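Local coordinates for putative DNA binding protein (Bacteroides thetaiotaomicron VPI-5482, PDB 3HTN) that is of unconfirmed function but binds metal ions and, as a PCC-domain protein, may bind DNA, at residues K39-G44 with V125-E130; G44-I49 with G83-M88. All coordinates share one frame; numbering follows the deposited sequence. Where two conformers were deposited one is given.

Contact 1 (K39-G44 with V125-E130)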
ATOM      1  N   LYS A  39     -21.515  -2.395  -9.344  1.00 18.33           N
ATOM      2  CA  LYS A  39     -21.239  -1.038  -9.806  1.00 16.82           C
ATOM      3  C   LYS A  39     -20.706  -0.974 -11.232  1.00 18.43           C
ATOM      4  O   LYS A  39     -20.472   0.120 -11.742  1.00 20.90           O
ATOM      5  CB  LYS A  39     -20.304  -0.315  -8.832  1.00 16.73           C
ATOM      6  CG  LYS A  39     -20.887  -0.154  -7.426  1.00 19.09           C
ATOM      7  CD  LYS A  39     -22.167   0.688  -7.464  1.00 23.55           C
ATOM      8  CE  LYS A  39     -22.751   0.961  -6.128  1.00 24.41           C
ATOM      9  NZ  LYS A  39     -24.012   1.768  -6.285  1.00 25.17           N
ATOM     10  N   GLY A  40     -20.596  -2.117 -11.899  1.00 17.44           N
ATOM     11  CA  GLY A  40     -20.148  -2.165 -13.287  1.00 18.94           C
ATOM     12  C   GLY A  40     -18.747  -1.629 -13.483  1.00 20.05           C
ATOM     13  O   GLY A  40     -18.464  -1.010 -14.505  1.00 20.22           O
ATOM     14  N   ILE A  41     -17.860  -1.878 -12.516  1.00 17.31           N
ATOM     15  CA  ILE A  41     -16.516  -1.317 -12.573  1.00 17.56           C
ATOM     16  C   ILE A  41     -15.689  -2.166 -13.532  1.00 18.93           C
ATOM     17  O   ILE A  41     -15.531  -3.360 -13.338  1.00 19.72           O
ATOM     18  CB  ILE A  41     -15.861  -1.261 -11.209  1.00 16.60           C
ATOM     19  CG1 ILE A  41     -16.672  -0.348 -10.290  1.00 17.95           C
ATOM     20  CG2 ILE A  41     -14.459  -0.732 -11.354  1.00 18.12           C
ATOM     21  CD1 ILE A  41     -16.170  -0.267  -8.868  1.00 18.96           C
ATOM     22  N   LEU A  42     -15.192  -1.524 -14.577  1.00 19.66           N
ATOM     23  CA  LEU A  42     -14.451  -2.215 -15.629  1.00 18.22           C
ATOM     24  C   LEU A  42     -12.975  -2.362 -15.298  1.00 16.61           C
ATOM     25  O   LEU A  42     -12.346  -3.349 -15.681  1.00 16.88           O
ATOM     26  CB  LEU A  42     -14.618  -1.436 -16.937  1.00 18.76           C
ATOM     27  CG  LEU A  42     -16.051  -1.197 -17.417  1.00 18.90           C
ATOM     28  CD1 LEU A  42     -16.032  -0.335 -18.655  1.00 19.50           C
ATOM     29  CD2 LEU A  42     -16.713  -2.540 -17.670  1.00 20.90           C
ATOM     30  N   SER A  43     -12.427  -1.338 -14.646  1.00 16.89           N
ATOM     31  CA  SER A  43     -11.056  -1.343 -14.177  1.00 18.11           C
ATOM     32  C   SER A  43     -10.940  -0.341 -13.049  1.00 18.45           C
ATOM     33  O   SER A  43     -11.816   0.525 -12.870  1.00 16.56           O
ATOM     34  CB  SER A  43     -10.055  -1.032 -15.294  1.00 16.20           C
ATOM     35  OG  SER A  43     -10.144   0.318 -15.701  1.00 18.59           O
ATOM     36  N   GLY A  44      -9.871  -0.486 -12.269  1.00 17.31           N
ATOM     37  CA  GLY A  44      -9.722   0.336 -11.090  1.00 16.63           C
ATOM     38  C   GLY A  44      -8.728  -0.238 -10.125  1.00 16.01           C
ATOM     39  O   GLY A  44      -7.978  -1.138 -10.454  1.00 15.19           O
ATOM     40  N   VAL A 125     -12.230   1.719  -3.226  1.00 15.66           N
ATOM     41  CA  VAL A 125     -12.302   1.169  -4.594  1.00 15.95           C
ATOM     42  C   VAL A 125     -12.374   2.346  -5.543  1.00 16.56           C
ATOM     43  O   VAL A 125     -13.320   3.134  -5.441  1.00 17.61           O
ATOM     44  CB  VAL A 125     -13.509   0.281  -4.797  1.00 15.51           C
ATOM     45  CG1 VAL A 125     -13.578  -0.242  -6.262  1.00 20.06           C
ATOM     46  CG2 VAL A 125     -13.505  -0.867  -3.817  1.00 16.31           C
ATOM     47  N   GLU A 126     -11.366   2.511  -6.392  1.00 16.70           N
ATOM     48  CA  GLU A 126     -11.372   3.555  -7.400  1.00 18.22           C
ATOM     49  C   GLU A 126     -11.845   2.954  -8.706  1.00 18.22           C
ATOM     50  O   GLU A 126     -11.379   1.895  -9.102  1.00 16.81           O
ATOM     51  CB  GLU A 126     -10.004   4.165  -7.619  1.00 18.93           C
ATOM     52  CG  GLU A 126     -10.051   5.334  -8.605  1.00 26.03           C
ATOM     53  CD  GLU A 126      -8.734   6.060  -8.763  1.00 30.38           C
ATOM     54  OE1 GLU A 126      -7.789   5.779  -7.991  1.00 38.91           O
ATOM     55  OE2 GLU A 126      -8.650   6.911  -9.677  1.00 37.54           O
ATOM     56  N   ASP A 127     -12.737   3.671  -9.368  1.00 16.86           N
ATOM     57  CA  ASP A 127     -13.298   3.285 -10.655  1.00 16.61           C
ATOM     58  C   ASP A 127     -12.627   4.131 -11.741  1.00 16.96           C
ATOM     59  O   ASP A 127     -12.736   5.353 -11.729  1.00 18.80           O
ATOM     60  CB  ASP A 127     -14.793   3.539 -10.623  1.00 16.26           C
ATOM     61  CG  ASP A 127     -15.491   3.155 -11.893  1.00 16.24           C
ATOM     62  OD1 ASP A 127     -14.895   2.616 -12.838  1.00 17.83           O
ATOM     63  OD2 ASP A 127     -16.714   3.438 -11.946  1.00 18.84           O
ATOM     64  N   TYR A 128     -11.892   3.473 -12.639  1.00 16.23           N
ATOM     65  CA  TYR A 128     -11.243   4.160 -13.747  1.00 16.42           C
ATOM     66  C   TYR A 128     -12.178   4.488 -14.903  1.00 18.31           C
ATOM     67  O   TYR A 128     -11.798   5.270 -15.752  1.00 19.75           O
ATOM     68  CB  TYR A 128     -10.080   3.354 -14.303  1.00 17.80           C
ATOM     69  CG  TYR A 128      -8.952   3.059 -13.341  1.00 15.75           C
ATOM     70  CD1 TYR A 128      -8.660   3.880 -12.260  1.00 17.41           C
ATOM     71  CD2 TYR A 128      -8.107   1.977 -13.569  1.00 20.58           C
ATOM     72  CE1 TYR A 128      -7.599   3.595 -11.408  1.00 17.74           C
ATOM     73  CE2 TYR A 128      -7.059   1.699 -12.736  1.00 19.36           C
ATOM     74  CZ  TYR A 128      -6.812   2.505 -11.664  1.00 18.13           C
ATOM     75  OH  TYR A 128      -5.762   2.222 -10.842  1.00 18.75           O
ATOM     76  N   SER A 129     -13.365   3.884 -14.953  1.00 19.14           N
ATOM     77  CA  SER A 129     -14.310   4.115 -16.048  1.00 18.13           C
ATOM     78  C   SER A 129     -13.723   3.807 -17.424  1.00 19.42           C
ATOM     79  O   SER A 129     -14.070   4.463 -18.409  1.00 20.41           O
ATOM     80  CB  SER A 129     -14.855   5.567 -16.009  1.00 18.34           C
ATOM     81  OG  SER A 129     -15.521   5.819 -14.803  1.00 24.25           O
ATOM     82  N   GLU A 130     -12.841   2.821 -17.496  0.80 20.37           N
ATOM     83  CA  GLU A 130     -12.202   2.420 -18.751  0.80 21.91           C
ATOM     84  C   GLU A 130     -12.007   0.914 -18.743  0.80 21.83           C
ATOM     85  O   GLU A 130     -11.798   0.318 -17.698  0.80 21.19           O
ATOM     86  CB  GLU A 130     -10.816   3.033 -18.887  0.80 24.92           C
ATOM     87  CG  GLU A 130     -10.737   4.530 -18.939  0.80 31.65           C
ATOM     88  CD  GLU A 130     -11.090   5.116 -20.275  0.80 39.86           C
ATOM     89  OE1 GLU A 130     -11.497   4.359 -21.185  0.80 49.68           O
ATOM     90  OE2 GLU A 130     -10.948   6.350 -20.413  0.80 44.50           O
TER
HETATM   91  O   HOH W   1     -19.073   2.707 -10.839  1.00 30.76           O
HETATM   92  O   HOH W   2     -15.743   1.281 -14.850  1.00 27.45           O
HETATM   93  O   HOH W   3      -4.968  -0.430 -11.183  1.00 18.61           O

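Contact 2 (G44-I49 with G83-M88). With SO4 (sulfate ion), chain G.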
ATOM      1  N   GLY A  44      -9.871  -0.486 -12.269  1.00 17.31           N
ATOM      2  CA  GLY A  44      -9.722   0.336 -11.090  1.00 16.63           C
ATOM      3  C   GLY A  44      -8.728  -0.238 -10.125  1.00 16.01           C
ATOM      4  O   GLY A  44      -7.978  -1.138 -10.454  1.00 15.19           O
ATOM      5  N   SER A  45      -8.762   0.264  -8.900  1.00 15.07           N
ATOM      6  CA  SER A  45      -7.854  -0.181  -7.860  1.00 16.47           C
ATOM      7  C   SER A  45      -8.609  -0.414  -6.586  1.00 18.00           C
ATOM      8  O   SER A  45      -9.698   0.120  -6.391  1.00 16.77           O
ATOM      9  CB  SER A  45      -6.784   0.868  -7.631  1.00 19.18           C
ATOM     10  OG  SER A  45      -7.374   2.025  -7.090  1.00 24.65           O
ATOM     11  N   ILE A  46      -8.032  -1.246  -5.720  1.00 16.48           N
ATOM     12  CA  ILE A  46      -8.611  -1.539  -4.422  1.00 15.34           C
ATOM     13  C   ILE A  46      -7.477  -1.497  -3.421  1.00 17.15           C
ATOM     14  O   ILE A  46      -6.418  -2.050  -3.676  1.00 16.94           O
ATOM     15  CB  ILE A  46      -9.283  -2.943  -4.385  1.00 16.35           C
ATOM     16  CG1 ILE A  46     -10.383  -3.083  -5.436  1.00 16.98           C
ATOM     17  CG2 ILE A  46      -9.818  -3.246  -2.951  1.00 17.23           C
ATOM     18  CD1 ILE A  46     -11.068  -4.460  -5.504  1.00 16.73           C
ATOM     19  N   ASN A  47      -7.714  -0.846  -2.292  1.00 16.81           N
ATOM     20  CA  ASN A  47      -6.741  -0.707  -1.229  1.00 17.31           C
ATOM     21  C   ASN A  47      -7.482  -0.638   0.080  1.00 17.58           C
ATOM     22  O   ASN A  47      -8.502   0.013   0.171  1.00 21.12           O
ATOM     23  CB  ASN A  47      -5.978   0.577  -1.396  1.00 20.86           C
ATOM     24  CG  ASN A  47      -5.086   0.554  -2.586  1.00 27.21           C
ATOM     25  OD1 ASN A  47      -4.004  -0.052  -2.535  1.00 28.39           O
ATOM     26  ND2 ASN A  47      -5.512   1.202  -3.691  1.00 27.73           N
ATOM     27  N   GLY A  48      -6.979  -1.298   1.109  1.00 17.09           N
ATOM     28  CA  GLY A  48      -7.545  -1.123   2.417  1.00 17.23           C
ATOM     29  C   GLY A  48      -6.967  -1.936   3.538  1.00 17.43           C
ATOM     30  O   GLY A  48      -5.876  -2.515   3.408  1.00 16.11           O
ATOM     31  N   ILE A  49      -7.701  -1.934   4.651  1.00 15.94           N
ATOM     32  CA  ILE A  49      -7.260  -2.505   5.918  1.00 16.31           C
ATOM     33  C   ILE A  49      -8.456  -3.126   6.618  1.00 15.97           C
ATOM     34  O   ILE A  49      -9.627  -2.887   6.257  1.00 17.03           O
ATOM     35  CB  ILE A  49      -6.565  -1.423   6.823  1.00 14.33           C
ATOM     36  CG1 ILE A  49      -7.505  -0.237   7.124  1.00 15.13           C
ATOM     37  CG2 ILE A  49      -5.280  -0.926   6.193  1.00 15.94           C
ATOM     38  CD1 ILE A  49      -6.987   0.703   8.222  1.00 17.42           C
ATOM     39  N   GLY A  83      -4.523  -4.032  -4.741  1.00 15.46           N
ATOM     40  CA  GLY A  83      -4.805  -4.727  -5.940  1.00 18.29           C
ATOM     41  C   GLY A  83      -5.482  -3.916  -6.977  1.00 16.42           C
ATOM     42  O   GLY A  83      -5.662  -2.707  -6.844  1.00 16.91           O
ATOM     43  N   ASN A  84      -5.841  -4.629  -8.032  1.00 16.03           N
ATOM     44  CA  ASN A  84      -6.417  -3.976  -9.182  1.00 15.30           C
ATOM     45  C   ASN A  84      -7.622  -4.712  -9.742  1.00 17.32           C
ATOM     46  O   ASN A  84      -7.859  -5.870  -9.417  1.00 16.26           O
ATOM     47  CB  ASN A  84      -5.314  -3.688 -10.212  1.00 16.40           C
ATOM     48  CG  ASN A  84      -4.599  -4.921 -10.666  1.00 18.12           C
ATOM     49  OD1 ASN A  84      -5.243  -5.852 -11.089  1.00 16.65           O
ATOM     50  ND2 ASN A  84      -3.255  -4.933 -10.585  1.00 16.02           N
ATOM     51  N   ILE A  85      -8.380  -3.998 -10.573  1.00 15.59           N
ATOM     52  CA  ILE A  85      -9.603  -4.473 -11.150  1.00 15.62           C
ATOM     53  C   ILE A  85      -9.418  -4.376 -12.639  1.00 15.57           C
ATOM     54  O   ILE A  85      -8.856  -3.396 -13.158  1.00 16.86           O
ATOM     55  CB  ILE A  85     -10.812  -3.560 -10.783  1.00 14.66           C
ATOM     56  CG1 ILE A  85     -10.954  -3.410  -9.256  1.00 17.82           C
ATOM     57  CG2 ILE A  85     -12.101  -4.073 -11.422  1.00 16.78           C
ATOM     58  CD1 ILE A  85     -11.751  -2.184  -8.830  1.00 15.89           C
ATOM     59  N   SER A  86      -9.909  -5.398 -13.333  1.00 14.18           N
ATOM     60  CA  SER A  86      -9.893  -5.450 -14.787  1.00 17.01           C
ATOM     61  C   SER A  86     -11.044  -6.366 -15.177  1.00 16.54           C
ATOM     62  O   SER A  86     -11.878  -6.696 -14.325  1.00 17.39           O
ATOM     63  CB  SER A  86      -8.513  -5.938 -15.282  1.00 18.09           C
ATOM     64  OG  SER A  86      -8.125  -7.166 -14.694  1.00 16.53           O
ATOM     65  N   SER A  87     -11.118  -6.775 -16.442  1.00 19.57           N
ATOM     66  CA  SER A  87     -12.109  -7.768 -16.847  1.00 18.45           C
ATOM     67  C   SER A  87     -11.437  -8.937 -17.553  1.00 20.49           C
ATOM     68  O   SER A  87     -10.366  -8.799 -18.151  1.00 19.51           O
ATOM     69  CB  SER A  87     -13.183  -7.176 -17.770  1.00 19.35           C
ATOM     70  OG  SER A  87     -12.585  -6.632 -18.930  1.00 18.32           O
HETATM   71  N   MSE A  88     -12.071 -10.098 -17.426  1.00 18.65           N
HETATM   72  CA  MSE A  88     -11.662 -11.292 -18.139  1.00 22.95           C
HETATM   73  C   MSE A  88     -12.875 -12.191 -18.354  1.00 26.21           C
HETATM   74  O   MSE A  88     -13.681 -12.371 -17.442  1.00 26.29           O
HETATM   75  CB  MSE A  88     -10.583 -12.003 -17.335  1.00 25.54           C
HETATM   76  CG  MSE A  88      -9.938 -13.142 -18.017  1.00 27.19           C
HETATM   77 SE   MSE A  88      -8.247 -13.611 -17.168  0.75 22.09          SE
HETATM   78  CE  MSE A  88      -7.598 -14.212 -18.818  1.00 23.42           C
TER
HETATM   79  S   SO4 G 204     -13.297  -9.543 -21.264  1.00 36.57           S
HETATM   80  O1  SO4 G 204     -12.633 -10.786 -21.748  1.00 36.68           O
HETATM   81  O2  SO4 G 204     -14.263  -9.904 -20.195  1.00 40.25           O
HETATM   82  O3  SO4 G 204     -14.039  -8.909 -22.353  1.00 38.96           O
HETATM   83  O4  SO4 G 204     -12.303  -8.535 -20.894  1.00 32.33           O

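Contact 1 (K39-G44 with V125-E130)
Y128 lays one face of its ring against the backbone of G44: G44 CA stands 3.4 Å from the ring centroid and only 13° off the normal, a CH-pi contact. The CB bond of Y128 points toward 39-44, and with CG anti to the carbonyl carbon (chi1 -61°) the ring lies flat over G44, with S43 OG at its edge. S43 is held through both its oxygens. Its carbonyl accepts from Y128 N at 3.0 Å, nearly straight at 164°, while its OG donates to E130 O at 2.6 Å, approaching tilted from that carbonyl's plane. L42 leans on the same acceptor with CB. Closer to helix 28-39, I41 crosses D127 obliquely, CG2 lying 3.7 Å from D127 OD1, and its CD1 meets V125 CG1. The D127 carboxylate also bridges through water: OD2 takes one that donates to K39 O, and OD1 takes another that accepts from L42 N. OD1 is further met from above the carboxylate plane by S129 N at 2.9 Å. This S129 N to D127 OD1 bond makes an Asx turn as strand 120-127 ends, D127 itself being the antiparallel non-hydrogen-bonded partner of G44, while the Schellman motif at G40 closes helix 28-39.

Contact 2 (G44-I49 with G83-M88)
G83 pairs with I46 through two backbone bonds, G83 N to I46 O at 2.9 Å and I46 N to G83 O at 3.0 Å; the second is the straighter, at 167°. N84 follows as the non-hydrogen-bonded partner of S45, their CA atoms 4.3 Å apart, and N84 CA makes a CA-H...O contact with G44 O. The N84 amide itself turns elsewhere, ND2 donating to E122 of the second subunit. I85 closes a second hydrogen-bonded pair, I85 N to G44 O at 2.9 Å and G44 N to I85 O, longer, at 3.2 Å. I85 shares a face with I46; CG1 anti to the carbonyl carbon (chi1 -56°) puts I85 CD1 by I46 CG1 at 3.8 Å, the two side chains crossing at about a right angle, and I85 CB rests near G44 N. Beyond the pairing, S86 OG bonds R134 NE. S87 OG donates at 2.7 Å to O4 of a sulfate ion, probably from the crystallisation liquor, which is also held by E90 N, S133 OG and R131 NH2. Strand 44-52 lies between strands 120-127 and 76-88 in the antiparallel sheet; on the far side of 76-88 comes strand 91-101, whose H95 shares a backbone hydrogen bond with N84 and, with H97, belongs to the nickel site.

In the fold
From the N terminus, strands 9-14 and 17-22 lead into helix 28-39, and the turn after it opens contact 1. The chain then enters strand 44-52, passes through strands 54-60 and 67-72, and returns along 76-88 to close contact 2. Strands 91-101 and 107-117 follow before 120-127 brings the chain back to contact 1, so the smaller loop is nested inside the larger. The contacts share G44, where strand 44-52 begins, and lie on its 120-127 and 76-88 sides in the antiparallel sheet. They also touch directly: V125 CG1 packs on I85 CD1 at 3.7 Å, and E126 N probably bonds S45 O. Together they tie the helix exit to three adjacent strands.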